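Local coordinates for protein O-methyltransferase, SAM-dependent (Legionella pneumophila subsp. pneumophila, PDB 3R3H) that probably transfers a methyl group from S-adenosylmethionine to a hydroxyl group of a substrate that is not identified, working as an O-methyltransferase, at residues A[59-64]-A[136-141]. Sequence-based numbering, arbitrary orientation.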
loop_
_atom_site.group_PDB
_atom_site.type_symbol
_atom_site.label_atom_id
_atom_site.label_comp_id
_atom_site.label_asym_id
_atom_site.label_seq_id
_atom_site.Cartn_x
_atom_site.Cartn_y
_atom_site.Cartn_z
ATOM N N THR A 59 4.798 -8.673 -6.043
ATOM C CA THR A 59 6.198 -8.667 -6.437
ATOM C C THR A 59 6.512 -9.983 -7.156
ATOM O O THR A 59 7.395 -10.044 -8.017
ATOM C CB THR A 59 7.127 -8.552 -5.192
ATOM O OG1 THR A 59 6.945 -7.277 -4.569
ATOM C CG2 THR A 59 8.584 -8.707 -5.580
ATOM N N ARG A 60 5.764 -11.027 -6.798
ATOM C CA ARG A 60 5.964 -12.365 -7.348
ATOM C C ARG A 60 7.358 -12.740 -6.882
ATOM O O ARG A 60 8.154 -13.338 -7.606
ATOM C CB ARG A 60 5.871 -12.333 -8.869
ATOM C CG ARG A 60 4.515 -11.856 -9.326
ATOM C CD ARG A 60 4.419 -11.631 -10.813
ATOM N NE ARG A 60 3.410 -10.610 -11.074
ATOM C CZ ARG A 60 2.888 -10.336 -12.262
ATOM N NH1 ARG A 60 3.274 -11.016 -13.334
ATOM N NH2 ARG A 60 1.975 -9.380 -12.367
ATOM N N ALA A 61 7.616 -12.363 -5.636
ATOM C CA ALA A 61 8.890 -12.580 -4.981
ATOM C C ALA A 61 9.188 -14.033 -4.693
ATOM O O ALA A 61 8.296 -14.811 -4.361
ATOM C CB ALA A 61 8.946 -11.779 -3.685
ATOM N N LYS A 62 10.466 -14.370 -4.831
ATOM C CA LYS A 62 10.984 -15.703 -4.569
ATOM C C LYS A 62 11.922 -15.605 -3.365
ATOM O O LYS A 62 12.070 -16.553 -2.598
ATOM C CB LYS A 62 11.759 -16.221 -5.790
ATOM C CG LYS A 62 10.873 -16.648 -6.942
ATOM C CD LYS A 62 10.137 -17.938 -6.610
ATOM C CE LYS A 62 8.983 -18.169 -7.571
ATOM N NZ LYS A 62 7.926 -17.118 -7.440
ATOM N N LYS A 63 12.547 -14.442 -3.209
ATOM C CA LYS A 63 13.484 -14.217 -2.121
ATOM C C LYS A 63 13.186 -12.877 -1.430
ATOM O O LYS A 63 13.088 -11.828 -2.072
ATOM C CB LYS A 63 14.913 -14.249 -2.675
ATOM C CG LYS A 63 15.996 -14.516 -1.639
ATOM C CD LYS A 63 17.341 -14.761 -2.319
ATOM C CE LYS A 63 18.446 -15.034 -1.301
ATOM N NZ LYS A 63 19.745 -15.425 -1.954
ATOM N N VAL A 64 13.035 -12.934 -0.112
ATOM C CA VAL A 64 12.722 -11.766 0.699
ATOM C C VAL A 64 13.731 -11.557 1.819
ATOM O O VAL A 64 14.289 -12.513 2.338
ATOM C CB VAL A 64 11.312 -11.909 1.300
ATOM C CG1 VAL A 64 11.082 -10.861 2.375
ATOM C CG2 VAL A 64 10.278 -11.768 0.194
ATOM N N GLN A 136 19.510 -9.742 -5.463
ATOM C CA GLN A 136 18.985 -10.968 -4.845
ATOM C C GLN A 136 17.553 -10.955 -4.334
ATOM O O GLN A 136 16.825 -11.936 -4.463
ATOM C CB GLN A 136 19.829 -11.339 -3.636
ATOM C CG GLN A 136 21.149 -11.972 -3.898
ATOM C CD GLN A 136 21.847 -12.271 -2.589
ATOM O OE1 GLN A 136 22.326 -11.358 -1.906
ATOM N NE2 GLN A 136 21.887 -13.548 -2.214
ATOM N N PHE A 137 17.170 -9.855 -3.711
ATOM C CA PHE A 137 15.852 -9.766 -3.125
ATOM C C PHE A 137 14.810 -9.003 -3.912
ATOM O O PHE A 137 15.048 -7.900 -4.392
ATOM C CB PHE A 137 15.987 -9.196 -1.715
ATOM C CG PHE A 137 16.941 -9.977 -0.853
ATOM C CD1 PHE A 137 16.568 -11.210 -0.326
ATOM C CD2 PHE A 137 18.235 -9.508 -0.622
ATOM C CE1 PHE A 137 17.462 -11.970 0.415
ATOM C CE2 PHE A 137 19.142 -10.248 0.113
ATOM C CZ PHE A 137 18.757 -11.491 0.638
ATOM N N ASP A 138 13.645 -9.623 -4.034
ATOM C CA ASP A 138 12.514 -9.056 -4.746
ATOM C C ASP A 138 11.775 -8.127 -3.798
ATOM O O ASP A 138 11.066 -7.221 -4.225
ATOM C CB ASP A 138 11.586 -10.184 -5.202
ATOM C CG ASP A 138 12.257 -11.123 -6.186
ATOM O OD1 ASP A 138 12.278 -10.773 -7.393
ATOM O OD2 ASP A 138 12.777 -12.187 -5.757
ATOM N N PHE A 139 11.933 -8.369 -2.503
ATOM C CA PHE A 139 11.290 -7.541 -1.495
ATOM C C PHE A 139 12.190 -7.439 -0.260
ATOM O O PHE A 139 12.641 -8.444 0.288
ATOM C CB PHE A 139 9.917 -8.105 -1.105
ATOM C CG PHE A 139 9.232 -7.326 -0.014
ATOM C CD1 PHE A 139 8.801 -6.027 -0.232
ATOM C CD2 PHE A 139 9.077 -7.871 1.254
ATOM C CE1 PHE A 139 8.228 -5.275 0.803
ATOM C CE2 PHE A 139 8.506 -7.132 2.300
ATOM C CZ PHE A 139 8.081 -5.825 2.071
ATOM N N ILE A 140 12.468 -6.209 0.153
ATOM C CA ILE A 140 13.301 -5.950 1.312
ATOM C C ILE A 140 12.504 -5.069 2.277
ATOM O O ILE A 140 11.870 -4.103 1.862
ATOM C CB ILE A 140 14.604 -5.245 0.885
ATOM C CG1 ILE A 140 15.355 -6.136 -0.111
ATOM C CG2 ILE A 140 15.468 -4.941 2.103
ATOM C CD1 ILE A 140 16.623 -5.541 -0.646
ATOM N N PHE A 141 12.511 -5.430 3.556
ATOM C CA PHE A 141 11.795 -4.683 4.581
ATOM C C PHE A 141 12.819 -4.228 5.623
ATOM O O PHE A 141 13.625 -5.029 6.086
ATOM C CB PHE A 141 10.725 -5.566 5.225
ATOM C CG PHE A 141 10.084 -4.954 6.435
ATOM C CD1 PHE A 141 9.517 -3.679 6.380
ATOM C CD2 PHE A 141 10.038 -5.655 7.634
ATOM C CE1 PHE A 141 8.911 -3.112 7.508
ATOM C CE2 PHE A 141 9.436 -5.100 8.768
ATOM C CZ PHE A 141 8.870 -3.823 8.703
#
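One carboxylate oxygen, OD2 of Asp138, receives two consecutive backbone amides of the facing segment 59-64: the N-H of Lys62, nearly straight at 174° but weak at 3.3 Å from N to OD2, and that of Lys63, also weak. The firmer bond runs the other way, from Asp138 N to Lys63 O at 3.0 Å. Asp138 thus grips the facing backbone with both its amide and its side chain, a task for which a short acidic residue is well fitted. Its CG lies anti to its own carbonyl carbon (chi1 -63°), which carries the carboxylate to the amides just after the Schellman motif, with Arg60 as C-prime residue, that ends helix 46-59. The methylene of Asp138 is packed too: Ala61 CB and the methyl CG2 of Thr59 lie against Asp138 CB, a close approach that small side chains suit, while Thr59 OG1 turns back to Leu55 O in its own helix.

Lys63 sends an extended chain obliquely across Phe137, its CG 3.6 Å from Phe137 CE1; the aliphatic part of a lysine can lie against an aromatic ring and still carry its amine outward. Farther along, Val64 and Phe139 pair as parallel neighbours on the same face of the sheet, where Ile56 of helix 46-59 packs on both. Val64 CG1 touches the edge of the Phe139 ring, 3.8 Å from CD2, and Val64 CA approaches Phe139 O at 3.3 Å in a CA-H...O contact. Strands 63-68 and 137-143 are central neighbours in the Rossmann-like sheet of this methyltransferase family. Polar bonds from Asp138 to the backbone of Lys62 and Lys63 therefore join the two segments side by side with apolar packing, in which Val64 and Phe139 are buried under Ile56.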